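Local coordinates for protein NAD-dependent aldehyde dehydrogenase (Sinorhizobium meliloti, PDB 3U4J) that probably oxidises aldehydes with NAD or NADP as electron acceptor, as a member of the aldehyde dehydrogenase family that forms a tetramer, at residues A[24-29]-A[210-215]; A[33-38]-A[60-65]; A[53-58]-A[199-204]; A[64-69]-A[191-196]; A[69-74]-A[238-243]. One frame throughout, in Å; residues are numbered along the deposited sequence.

Overall arrangement
Helix 60-75 is the common element of contacts 2, 4 and 5, which follow one another along it: its first turns meet the turn at 33-38, its middle packs on strand 191-195, and its later turns reach 238-243. Contacts 4 and 5 have centres only about 7 Å apart and are joined by Thr-191 OG1 to Ala-70 O. Contact 1, about 12 Å from contact 4 between centres, shares helix 202-214 with contact 3. Contacts 3 and 5 are separate, with nearest atoms about 13 Å apart. All five lie away from the calcium ion held by Leu-17 and Glu-50; the side chain of Trp-55 in contact 3 is about 14 Å from it.

Contact 1: A[24-29]-A[210-215]; sequences QMLVDG and LAREAG
A partly buried polar and apolar contact ties the tight turn after strand 25-27 to the C-terminal end of helix 202-214, with Arg-212 reaching across to Leu-26 and Gly-29. The guanidinium is used in two ways at once. At its edge, Arg-212 NH1 donates to Gly-29 O over 3.0 Å, and an N-H...O angle of 161° makes this a nearly straight bond. The oxygen lies close to the guanidinium plane, but seen from the peptide the donor stands 54° out of the carbonyl plane and so does not sit on a lone pair. Over one face, the methyl CD2 of Leu-26 rests 3.5 Å from Arg-212 CZ, above the centre of the flat group. Leu-26 CD1 also approaches, at 3.8 Å from Arg-212 NH1. The first two torsions of Arg-212 are extended and carry the chain away from the helix, bringing Arg-212 CD to 3.2 Å from Gly-29 O; the bend at chi3 (58°) then turns the guanidinium across Leu-26 CD2. The second terminal nitrogen, NH2, is bonded to Ser-31 OG, so both ends of the group are fixed on the same hairpin. That hairpin, strands 25-27 and 30-32, runs beside strand 221-223 through backbone bonding of Leu-26 with Val-223; Val-27 packs on helix 60-75, while Leu-210 and Ala-214 turn helix 202-214 against helix 84-100.

Contact 2: A[33-38]-A[60-65]; sequences DAASGS and ADDVRK
A type I beta turn, Ala-34 to Gly-37, is fastened to the first turn of helix 60-75 by one carboxylate: Asp-62 receives the backbone N-H of Ala-35. The turn joins strand 30-32 to strand 39-43 and is closed by Gly-37 N to Ala-34 O at 2.8 Å. The main bond across the contact runs from Ala-35 N to Asp-62 OD2, 3.1 Å long and nearly straight at 166°; OD2 is met on its syn side, with the donor 24° out of the carboxylate plane. Ala-35 N also has a weak second bond, 3.5 Å, to Asp-62 OD1. Asp-62 reaches the turn because its CG stands anti to its own carbonyl carbon (chi1 -66°), which also leaves OD1 close enough to accept from Ser-59 N just before the helix.

Two waters widen the grip. Water 1 gives one hydrogen to Asp-62 OD2 and the other to Asp-33 O, each over 2.9 Å. Water 2 donates to Asp-62 OD1 at 2.6 Å and accepts from Ser-36 N. Each carboxylate oxygen is therefore held by more than one donor, and with the helix N-terminus close by the ionised form is probably stabilised. The methyl of Ala-34 presses on OD1 and that of Ala-35 lies beside OD2, while Met-25 covers both Ala-34 and Asp-62. Within the turn segment, Ser-36 forms an ST turn, its OG accepting from Ser-38 N at 3.0 Å.

Contact 3: A[53-58]-A[199-204]; sequences GTWPEA and FTSGTS
The indole NE1 of Trp-55 donates to the carbonyl O of Glu-198, which fixes the rotation of the ring while Ser-201 is laid against one of its faces. This buried contact joins strand 51-56, half of an antiparallel pair with strand 39-43, to the start of helix 202-214. That helix is the connection of a beta-alpha-beta crossover between the parallel strands 191-195 and 221-223. The central interaction is CH-pi: Ser-201 CB stands 3.6 Å from the centroid of the five-membered ring of Trp-55, 17° off the ring normal, and its closest ring atom is Trp-55 CD2 at 3.5 Å. The six-membered ring runs on along the backbone, with Trp-55 CH2 3.5 Å from Ser-201 N and Trp-55 CZ2 3.7 Å from Phe-199 C. CG of Trp-55 is wedged between its own backbone N and carbonyl carbon (chi1 32°), an unusual setting that lays the indole back over Gly-53; a CB there would clash with CZ3. With an alanine at Trp-55, Glu-198 O would probably lose its N-H partner and Ser-201 the aromatic surface it rests on, opening a gap at the head of the helix. Ser-201 OG is turned to Ser-197 O and Gly-202 N to Glu-112 OE1, while Trp-55 CZ3 stops 3.7 Å from that Gly-202 N.

Contact 4: A[64-69]-A[191-196]; sequences RKAVAA and TVVLKP
Val-193 puts both of its methyls against helix 60-75, touching Ala-66 with each branch and Val-67 with one. The contact is apolar helix-on-sheet packing in the Rossmann-like part of the fold, which in this family binds the coenzyme. The torsion of Val-193 explains the fit: CG1 is anti to the backbone N (chi1 178°), while CG2 is anti to the carbonyl carbon, and the pair straddles the methyl of Ala-66. Ala-66 CB is 3.9 Å from Val-193 CG1 and 4.0 Å from Val-193 CG2, almost evenly placed between them. Val-193 CG2 goes deeper, to the helix backbone, at 3.5 Å from Ala-66 O and 3.7 Å from Val-67 N. The small side chain of Ala-66 probably allows strand and helix to come so near, with the CA atoms of Ala-66 and Val-193 6.4 Å apart. Val-67 has its CB directed away from the strand and meets Val-193 only loosely, Val-67 CG2 to Val-193 CG2 at 4.4 Å. One turn further along the helix, Ala-70 also touches Val-193, and Ala-66 packs on Val-224 as well. Strand 191-195 lies between the parallel strands 153-168 and 221-223. Helix 60-75 covers the face bearing Thr-191 and Val-193, with Val-67 touching helix 231-237, and Leu-194 faces helix 202-214 on the other side.

Contact 5: A[69-74]-A[238-243]; sequences AARKAF and DPNVDM
Arg-71 and Asn-240 bring the helical backbone of 69-74 to 6.5 Å, CA to CA, from a type I beta turn, Asp-238 to Val-241, on the connection from helix 231-237 to strand 243-247 of the Rossmann-like sheet. An Asx turn supports that bend, Asp-238 OD2 accepting from Asn-240 N at 2.8 Å. Arg-71 leaves its helix with bends at chi2 (74°) and chi3 (-102°), bringing NH1 to two acceptors. Arg-71 NH1 forms a salt bridge with Asp-242 OD1 at 2.8 Å and donates to Asn-240 O at 3.1 Å, both near the guanidinium edge though tilted from its plane. The carboxylate is turned 79° from the guanidinium. Asp-242 OD1 also accepts from Val-164 N, so it couples the arginine to strand 153-168, while Arg-71 NE pairs with Asp-75. Arg-450 of a second subunit packs on Arg-71. A leucine at Arg-71 would probably leave the charge of Asp-242 without its mate and Asn-240 O without this donor. The aliphatic part contributes too: Arg-71 CD lies 3.5 Å from Asn-240 CB.

Contact 1: A[24-29]-A[210-215]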
# COMPACT_ATOMS: atom_id res chain seq x y z
N GLN A 24 -14.42 28.56 28.25
CA GLN A 24 -14.29 29.53 27.18
C GLN A 24 -13.95 28.87 25.84
O GLN A 24 -13.34 27.78 25.80
CB GLN A 24 -13.22 30.55 27.54
CG GLN A 24 -13.64 31.55 28.66
CD GLN A 24 -12.54 32.56 28.91
OE1 GLN A 24 -11.44 32.20 29.36
NE2 GLN A 24 -12.81 33.81 28.58
N MSE A 25 -14.34 29.53 24.75
CA MSE A 25 -13.91 29.12 23.42
C MSE A 25 -12.40 29.24 23.32
O MSE A 25 -11.77 29.89 24.16
CB MSE A 25 -14.61 29.93 22.34
CG MSE A 25 -16.12 29.69 22.33
SE MSE A 25 -16.92 30.60 20.78
CE MSE A 25 -17.08 32.40 21.45
N LEU A 26 -11.81 28.61 22.33
CA LEU A 26 -10.38 28.74 22.17
C LEU A 26 -10.08 29.03 20.72
O LEU A 26 -10.30 28.19 19.87
CB LEU A 26 -9.66 27.51 22.74
CG LEU A 26 -8.15 27.19 22.66
CD1 LEU A 26 -7.24 28.24 22.12
CD2 LEU A 26 -7.65 26.59 23.99
N VAL A 27 -9.60 30.24 20.45
CA VAL A 27 -9.37 30.71 19.10
C VAL A 27 -8.00 31.37 18.99
O VAL A 27 -7.69 32.28 19.77
CB VAL A 27 -10.49 31.71 18.71
CG1 VAL A 27 -10.25 32.31 17.34
CG2 VAL A 27 -11.86 31.01 18.74
N ASP A 28 -7.20 30.91 18.04
CA ASP A 28 -5.86 31.45 17.78
C ASP A 28 -5.03 31.41 19.05
O ASP A 28 -4.30 32.35 19.37
CB ASP A 28 -5.93 32.90 17.23
CG ASP A 28 -4.68 33.31 16.50
OD1 ASP A 28 -3.94 32.40 16.05
OD2 ASP A 28 -4.45 34.54 16.32
N GLY A 29 -5.21 30.34 19.81
CA GLY A 29 -4.43 30.10 21.01
C GLY A 29 -4.91 30.80 22.26
O GLY A 29 -4.29 30.62 23.31
N LEU A 210 -5.69 21.12 26.10
CA LEU A 210 -4.56 20.17 26.15
C LEU A 210 -3.63 20.30 24.94
O LEU A 210 -2.40 20.26 25.09
CB LEU A 210 -5.03 18.73 26.31
CG LEU A 210 -5.88 18.45 27.56
CD1 LEU A 210 -6.21 16.97 27.67
CD2 LEU A 210 -5.19 18.94 28.81
N ALA A 211 -4.20 20.47 23.75
CA ALA A 211 -3.38 20.73 22.56
C ALA A 211 -2.52 22.00 22.75
O ALA A 211 -1.32 22.03 22.39
CB ALA A 211 -4.25 20.84 21.26
N ARG A 212 -3.13 23.04 23.31
CA ARG A 212 -2.37 24.28 23.59
C ARG A 212 -1.27 23.97 24.61
O ARG A 212 -0.11 24.38 24.45
CB ARG A 212 -3.30 25.37 24.13
CG ARG A 212 -2.59 26.70 24.40
CD ARG A 212 -3.59 27.81 24.76
NE ARG A 212 -4.42 27.51 25.93
CZ ARG A 212 -5.51 28.22 26.25
NH1 ARG A 212 -5.87 29.26 25.49
NH2 ARG A 212 -6.23 27.89 27.32
N GLU A 213 -1.62 23.24 25.66
CA GLU A 213 -0.65 22.87 26.72
C GLU A 213 0.54 22.04 26.18
O GLU A 213 1.69 22.21 26.63
CB GLU A 213 -1.39 22.13 27.86
CG GLU A 213 -0.56 21.79 29.11
CD GLU A 213 -1.47 21.38 30.31
OE1 GLU A 213 -2.72 21.47 30.17
OE2 GLU A 213 -0.94 20.99 31.38
N ALA A 214 0.27 21.17 25.21
CA ALA A 214 1.30 20.35 24.56
C ALA A 214 2.24 21.17 23.68
O ALA A 214 3.30 20.67 23.29
CB ALA A 214 0.66 19.23 23.72
N GLY A 215 1.83 22.39 23.31
CA GLY A 215 2.66 23.25 22.45
C GLY A 215 2.23 23.27 20.98
O GLY A 215 2.99 23.67 20.12

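Contact 2: A[33-38]-A[60-65]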
# COMPACT_ATOMS: atom_id res chain seq x y z
N ASP A 33 -14.47 34.68 25.25
CA ASP A 33 -15.92 34.64 25.37
C ASP A 33 -16.50 34.91 23.99
O ASP A 33 -15.77 35.28 23.07
CB ASP A 33 -16.40 35.74 26.32
CG ASP A 33 -15.88 35.55 27.74
OD1 ASP A 33 -15.90 34.41 28.24
OD2 ASP A 33 -15.45 36.55 28.35
N ALA A 34 -17.80 34.71 23.84
CA ALA A 34 -18.49 35.29 22.70
C ALA A 34 -18.41 36.80 22.81
O ALA A 34 -18.44 37.35 23.92
CB ALA A 34 -19.93 34.85 22.66
N ALA A 35 -18.33 37.49 21.67
CA ALA A 35 -18.30 38.97 21.70
C ALA A 35 -19.47 39.52 22.53
O ALA A 35 -19.31 40.52 23.27
CB ALA A 35 -18.31 39.56 20.28
N SER A 36 -20.62 38.85 22.44
CA SER A 36 -21.83 39.29 23.16
C SER A 36 -21.82 38.97 24.66
O SER A 36 -22.68 39.48 25.40
CB SER A 36 -23.07 38.62 22.57
OG SER A 36 -23.01 37.23 22.86
N GLY A 37 -20.91 38.09 25.08
CA GLY A 37 -20.92 37.59 26.45
C GLY A 37 -22.02 36.58 26.71
O GLY A 37 -22.19 36.14 27.85
N SER A 38 -22.79 36.22 25.68
CA SER A 38 -23.91 35.28 25.89
C SER A 38 -23.34 33.86 26.13
O SER A 38 -22.28 33.52 25.60
CB SER A 38 -24.91 35.32 24.73
OG SER A 38 -25.98 34.38 24.93
N ALA A 60 -22.36 34.15 14.62
CA ALA A 60 -21.74 33.87 13.31
C ALA A 60 -20.37 34.51 13.20
O ALA A 60 -19.43 33.90 12.68
CB ALA A 60 -22.67 34.33 12.13
N ASP A 61 -20.23 35.74 13.69
CA ASP A 61 -18.94 36.41 13.65
C ASP A 61 -17.87 35.77 14.54
O ASP A 61 -16.69 35.78 14.19
CB ASP A 61 -19.08 37.90 14.01
CG ASP A 61 -19.73 38.71 12.88
OD1 ASP A 61 -19.34 38.51 11.70
OD2 ASP A 61 -20.62 39.54 13.16
N ASP A 62 -18.26 35.27 15.71
CA ASP A 62 -17.33 34.54 16.58
C ASP A 62 -16.75 33.33 15.82
O ASP A 62 -15.55 33.09 15.86
CB ASP A 62 -18.02 34.05 17.88
CG ASP A 62 -18.47 35.21 18.81
OD1 ASP A 62 -19.54 35.07 19.46
OD2 ASP A 62 -17.77 36.25 18.91
N VAL A 63 -17.61 32.62 15.09
CA VAL A 63 -17.20 31.43 14.33
C VAL A 63 -16.27 31.78 13.18
O VAL A 63 -15.27 31.10 12.97
CB VAL A 63 -18.40 30.55 13.89
CG1 VAL A 63 -17.92 29.32 13.09
CG2 VAL A 63 -19.18 30.08 15.11
N ARG A 64 -16.56 32.88 12.47
CA ARG A 64 -15.68 33.31 11.39
C ARG A 64 -14.29 33.69 11.88
O ARG A 64 -13.31 33.42 11.19
CB ARG A 64 -16.30 34.47 10.59
CG ARG A 64 -17.52 34.06 9.74
CD ARG A 64 -18.11 35.28 8.95
NE ARG A 64 -19.54 35.09 8.75
CZ ARG A 64 -20.49 35.82 9.32
NH1 ARG A 64 -20.18 36.84 10.10
NH2 ARG A 64 -21.76 35.54 9.08
N LYS A 65 -14.21 34.28 13.07
CA LYS A 65 -12.91 34.52 13.73
C LYS A 65 -12.08 33.24 13.93
O LYS A 65 -10.87 33.25 13.75
CB LYS A 65 -13.09 35.18 15.10
CG LYS A 65 -13.20 36.72 15.04
CD LYS A 65 -13.32 37.36 16.44
CE LYS A 65 -13.83 38.82 16.35
NZ LYS A 65 -14.24 39.32 17.71
O HOH W 1 -15.23 35.54 20.20
O HOH W 2 -21.01 37.11 20.08

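Contact 3: A[53-58]-A[199-204]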
# COMPACT_ATOMS: atom_id res chain seq x y z
N GLY A 53 -22.13 22.72 33.49
CA GLY A 53 -21.24 23.44 32.61
C GLY A 53 -21.89 24.67 31.99
O GLY A 53 -23.11 24.71 31.82
N THR A 54 -21.07 25.65 31.66
CA THR A 54 -21.51 26.76 30.80
C THR A 54 -20.41 27.21 29.88
O THR A 54 -19.24 27.21 30.23
CB THR A 54 -22.22 27.98 31.57
OG1 THR A 54 -21.60 29.24 31.27
CG2 THR A 54 -22.43 27.75 33.04
N TRP A 55 -20.81 27.53 28.65
CA TRP A 55 -19.88 27.92 27.62
C TRP A 55 -20.52 28.98 26.75
O TRP A 55 -21.75 29.14 26.80
CB TRP A 55 -19.48 26.69 26.74
CG TRP A 55 -20.56 25.69 26.62
CD1 TRP A 55 -21.64 25.75 25.79
CD2 TRP A 55 -20.70 24.49 27.37
NE1 TRP A 55 -22.44 24.68 25.98
CE2 TRP A 55 -21.88 23.87 26.93
CE3 TRP A 55 -19.93 23.87 28.36
CZ2 TRP A 55 -22.33 22.66 27.45
CZ3 TRP A 55 -20.36 22.65 28.88
CH2 TRP A 55 -21.55 22.06 28.42
N PRO A 56 -19.72 29.66 25.91
CA PRO A 56 -20.28 30.75 25.14
C PRO A 56 -21.33 30.30 24.14
O PRO A 56 -21.33 29.13 23.69
CB PRO A 56 -19.07 31.33 24.40
CG PRO A 56 -17.92 31.02 25.29
CD PRO A 56 -18.25 29.61 25.79
N GLU A 57 -22.23 31.23 23.83
CA GLU A 57 -23.15 31.05 22.74
C GLU A 57 -22.56 31.84 21.60
O GLU A 57 -22.70 33.07 21.57
CB GLU A 57 -24.54 31.59 23.12
CG GLU A 57 -25.53 31.55 21.95
CD GLU A 57 -26.89 32.21 22.27
OE1 GLU A 57 -27.12 32.70 23.41
OE2 GLU A 57 -27.71 32.25 21.33
N ALA A 58 -21.88 31.17 20.66
CA ALA A 58 -21.17 31.90 19.61
C ALA A 58 -22.14 32.53 18.62
O ALA A 58 -23.16 31.94 18.28
CB ALA A 58 -20.16 30.99 18.86
N PHE A 199 -25.05 20.74 24.18
CA PHE A 199 -25.17 20.01 25.44
C PHE A 199 -23.86 19.56 26.10
O PHE A 199 -23.86 19.24 27.29
CB PHE A 199 -26.03 18.73 25.29
CG PHE A 199 -27.42 18.99 24.77
CD1 PHE A 199 -28.25 19.91 25.41
CD2 PHE A 199 -27.89 18.33 23.66
CE1 PHE A 199 -29.56 20.15 24.95
CE2 PHE A 199 -29.19 18.56 23.18
CZ PHE A 199 -30.02 19.48 23.82
N THR A 200 -22.78 19.46 25.34
CA THR A 200 -21.62 18.66 25.79
C THR A 200 -20.30 19.25 25.29
O THR A 200 -19.56 18.62 24.55
CB THR A 200 -21.71 17.20 25.34
OG1 THR A 200 -21.93 17.15 23.92
CG2 THR A 200 -22.88 16.46 26.02
N SER A 201 -20.02 20.48 25.69
CA SER A 201 -18.85 21.14 25.15
C SER A 201 -17.61 21.05 26.03
O SER A 201 -16.53 21.39 25.59
CB SER A 201 -19.20 22.60 24.84
OG SER A 201 -20.17 22.65 23.81
N GLY A 202 -17.76 20.59 27.26
CA GLY A 202 -16.70 20.67 28.25
C GLY A 202 -15.47 19.86 27.88
O GLY A 202 -14.35 20.39 27.88
N THR A 203 -15.64 18.58 27.55
CA THR A 203 -14.42 17.81 27.20
C THR A 203 -13.73 18.28 25.91
O THR A 203 -12.51 18.16 25.79
CB THR A 203 -14.62 16.26 27.20
OG1 THR A 203 -15.58 15.92 26.22
CG2 THR A 203 -15.04 15.79 28.55
N SER A 204 -14.50 18.85 24.97
CA SER A 204 -13.92 19.33 23.71
C SER A 204 -13.09 20.60 23.86
O SER A 204 -12.10 20.79 23.17
CB SER A 204 -15.02 19.53 22.65
OG SER A 204 -15.64 18.26 22.41

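Contact 4: A[64-69]-A[191-196]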
# COMPACT_ATOMS: atom_id res chain seq x y z
N ARG A 64 -16.56 32.88 12.47
CA ARG A 64 -15.68 33.31 11.39
C ARG A 64 -14.29 33.69 11.88
O ARG A 64 -13.31 33.42 11.19
CB ARG A 64 -16.30 34.47 10.59
CG ARG A 64 -17.52 34.06 9.74
CD ARG A 64 -18.11 35.28 8.95
NE ARG A 64 -19.54 35.09 8.75
CZ ARG A 64 -20.49 35.82 9.32
NH1 ARG A 64 -20.18 36.84 10.10
NH2 ARG A 64 -21.76 35.54 9.08
N LYS A 65 -14.21 34.28 13.07
CA LYS A 65 -12.91 34.52 13.73
C LYS A 65 -12.08 33.24 13.93
O LYS A 65 -10.87 33.25 13.75
CB LYS A 65 -13.09 35.18 15.10
CG LYS A 65 -13.20 36.72 15.04
CD LYS A 65 -13.32 37.36 16.44
CE LYS A 65 -13.83 38.82 16.35
NZ LYS A 65 -14.24 39.32 17.71
N ALA A 66 -12.72 32.17 14.38
CA ALA A 66 -12.06 30.87 14.53
C ALA A 66 -11.57 30.33 13.18
O ALA A 66 -10.43 29.86 13.07
CB ALA A 66 -13.01 29.89 15.17
N VAL A 67 -12.44 30.39 12.18
CA VAL A 67 -12.10 30.06 10.80
C VAL A 67 -10.91 30.88 10.32
O VAL A 67 -9.98 30.34 9.71
CB VAL A 67 -13.32 30.24 9.83
CG1 VAL A 67 -12.92 30.04 8.36
CG2 VAL A 67 -14.47 29.28 10.21
N ALA A 68 -10.92 32.19 10.61
CA ALA A 68 -9.79 33.03 10.18
C ALA A 68 -8.50 32.61 10.90
O ALA A 68 -7.44 32.70 10.31
CB ALA A 68 -10.08 34.56 10.42
N ALA A 69 -8.58 32.14 12.14
CA ALA A 69 -7.36 31.70 12.87
C ALA A 69 -6.81 30.40 12.26
O ALA A 69 -5.60 30.25 12.08
CB ALA A 69 -7.65 31.51 14.33
N THR A 191 -5.57 22.40 9.70
CA THR A 191 -5.93 23.13 10.92
C THR A 191 -7.43 22.99 11.02
O THR A 191 -8.10 22.74 10.01
CB THR A 191 -5.55 24.62 10.83
OG1 THR A 191 -6.18 25.21 9.67
CG2 THR A 191 -4.06 24.74 10.67
N VAL A 192 -7.97 23.13 12.23
CA VAL A 192 -9.37 22.78 12.43
C VAL A 192 -10.14 23.78 13.29
O VAL A 192 -9.57 24.47 14.15
CB VAL A 192 -9.53 21.37 13.08
CG1 VAL A 192 -8.80 20.31 12.27
CG2 VAL A 192 -9.11 21.35 14.55
N VAL A 193 -11.45 23.83 13.07
CA VAL A 193 -12.36 24.46 13.99
C VAL A 193 -13.34 23.39 14.43
O VAL A 193 -14.07 22.82 13.61
CB VAL A 193 -13.12 25.68 13.37
CG1 VAL A 193 -14.11 26.27 14.36
CG2 VAL A 193 -12.12 26.77 12.91
N LEU A 194 -13.33 23.12 15.73
CA LEU A 194 -14.14 22.07 16.34
C LEU A 194 -15.38 22.71 16.94
O LEU A 194 -15.26 23.64 17.74
CB LEU A 194 -13.35 21.36 17.47
CG LEU A 194 -14.06 20.25 18.28
CD1 LEU A 194 -14.53 19.14 17.37
CD2 LEU A 194 -13.16 19.66 19.36
N LYS A 195 -16.55 22.20 16.55
CA LYS A 195 -17.83 22.63 17.09
C LYS A 195 -18.56 21.46 17.79
O LYS A 195 -19.18 20.63 17.11
CB LYS A 195 -18.69 23.19 15.96
CG LYS A 195 -19.77 24.14 16.45
CD LYS A 195 -21.01 23.44 16.78
CE LYS A 195 -21.83 24.28 17.76
NZ LYS A 195 -22.84 23.36 18.32
N PRO A 196 -18.47 21.37 19.12
CA PRO A 196 -19.19 20.26 19.77
C PRO A 196 -20.65 20.64 20.04
O PRO A 196 -21.05 21.80 19.84
CB PRO A 196 -18.43 20.06 21.07
CG PRO A 196 -17.88 21.45 21.38
CD PRO A 196 -17.65 22.14 20.08

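Contact 5: A[69-74]-A[238-243]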
# COMPACT_ATOMS: atom_id res chain seq x y z
N ALA A 69 -8.58 32.14 12.14
CA ALA A 69 -7.36 31.70 12.87
C ALA A 69 -6.81 30.40 12.26
O ALA A 69 -5.60 30.25 12.08
CB ALA A 69 -7.65 31.51 14.33
N ALA A 70 -7.70 29.48 11.90
CA ALA A 70 -7.30 28.23 11.23
C ALA A 70 -6.71 28.53 9.87
O ALA A 70 -5.75 27.91 9.46
CB ALA A 70 -8.49 27.29 11.09
N ARG A 71 -7.34 29.46 9.15
CA ARG A 71 -6.84 29.92 7.85
C ARG A 71 -5.40 30.46 7.95
O ARG A 71 -4.51 30.08 7.16
CB ARG A 71 -7.80 30.97 7.29
CG ARG A 71 -7.64 31.25 5.78
CD ARG A 71 -8.20 30.12 4.91
NE ARG A 71 -7.11 29.29 4.41
CZ ARG A 71 -7.25 28.13 3.78
NH1 ARG A 71 -8.44 27.61 3.55
NH2 ARG A 71 -6.16 27.48 3.39
N LYS A 72 -5.18 31.34 8.91
CA LYS A 72 -3.85 31.92 9.14
C LYS A 72 -2.88 30.82 9.56
O LYS A 72 -1.77 30.73 9.02
CB LYS A 72 -3.93 33.02 10.21
CG LYS A 72 -2.56 33.70 10.49
CD LYS A 72 -2.67 34.91 11.47
CE LYS A 72 -3.46 34.57 12.75
NZ LYS A 72 -3.11 35.45 13.93
N ALA A 73 -3.31 29.93 10.47
CA ALA A 73 -2.44 28.82 10.91
C ALA A 73 -1.98 27.95 9.76
O ALA A 73 -0.84 27.54 9.72
CB ALA A 73 -3.13 27.97 12.00
N PHE A 74 -2.89 27.67 8.82
CA PHE A 74 -2.57 26.86 7.66
C PHE A 74 -1.74 27.58 6.58
O PHE A 74 -0.76 27.02 6.05
CB PHE A 74 -3.83 26.33 7.01
CG PHE A 74 -3.55 25.29 5.97
CD1 PHE A 74 -3.49 25.61 4.63
CD2 PHE A 74 -3.27 23.97 6.36
CE1 PHE A 74 -3.18 24.64 3.67
CE2 PHE A 74 -2.96 23.01 5.42
CZ PHE A 74 -2.91 23.33 4.07
N ASP A 238 -18.65 29.14 4.68
CA ASP A 238 -17.53 30.08 4.67
C ASP A 238 -16.49 29.70 3.59
O ASP A 238 -16.05 28.57 3.54
CB ASP A 238 -16.86 30.16 6.05
CG ASP A 238 -15.90 31.33 6.17
OD1 ASP A 238 -16.19 32.22 6.98
OD2 ASP A 238 -14.87 31.39 5.47
N PRO A 239 -16.10 30.66 2.72
CA PRO A 239 -15.10 30.38 1.67
C PRO A 239 -13.71 29.96 2.17
O PRO A 239 -12.95 29.38 1.40
CB PRO A 239 -14.95 31.74 0.96
CG PRO A 239 -16.22 32.46 1.25
CD PRO A 239 -16.66 32.02 2.61
N ASN A 240 -13.38 30.26 3.42
CA ASN A 240 -12.08 29.90 3.95
C ASN A 240 -12.08 28.51 4.63
O ASN A 240 -11.06 28.09 5.17
CB ASN A 240 -11.58 30.96 4.95
CG ASN A 240 -11.14 32.24 4.28
OD1 ASN A 240 -10.58 32.25 3.19
ND2 ASN A 240 -11.39 33.35 4.96
N VAL A 241 -13.21 27.82 4.63
CA VAL A 241 -13.28 26.42 5.06
C VAL A 241 -13.14 25.51 3.84
O VAL A 241 -13.78 25.74 2.80
CB VAL A 241 -14.58 26.13 5.81
CG1 VAL A 241 -14.65 24.63 6.19
CG2 VAL A 241 -14.69 27.02 7.06
N ASP A 242 -12.27 24.49 3.94
CA ASP A 242 -11.99 23.57 2.82
C ASP A 242 -12.81 22.28 2.89
O ASP A 242 -13.05 21.64 1.89
CB ASP A 242 -10.49 23.27 2.76
CG ASP A 242 -9.67 24.55 2.56
OD1 ASP A 242 -8.80 24.88 3.41
OD2 ASP A 242 -9.95 25.25 1.55
N MSE A 243 -13.29 21.95 4.08
CA MSE A 243 -13.98 20.71 4.33
C MSE A 243 -14.80 20.80 5.58
O MSE A 243 -14.38 21.41 6.56
CB MSE A 243 -12.94 19.58 4.52
CG MSE A 243 -13.58 18.25 4.81
SE MSE A 243 -12.21 16.83 4.68
CE MSE A 243 -13.43 15.35 5.18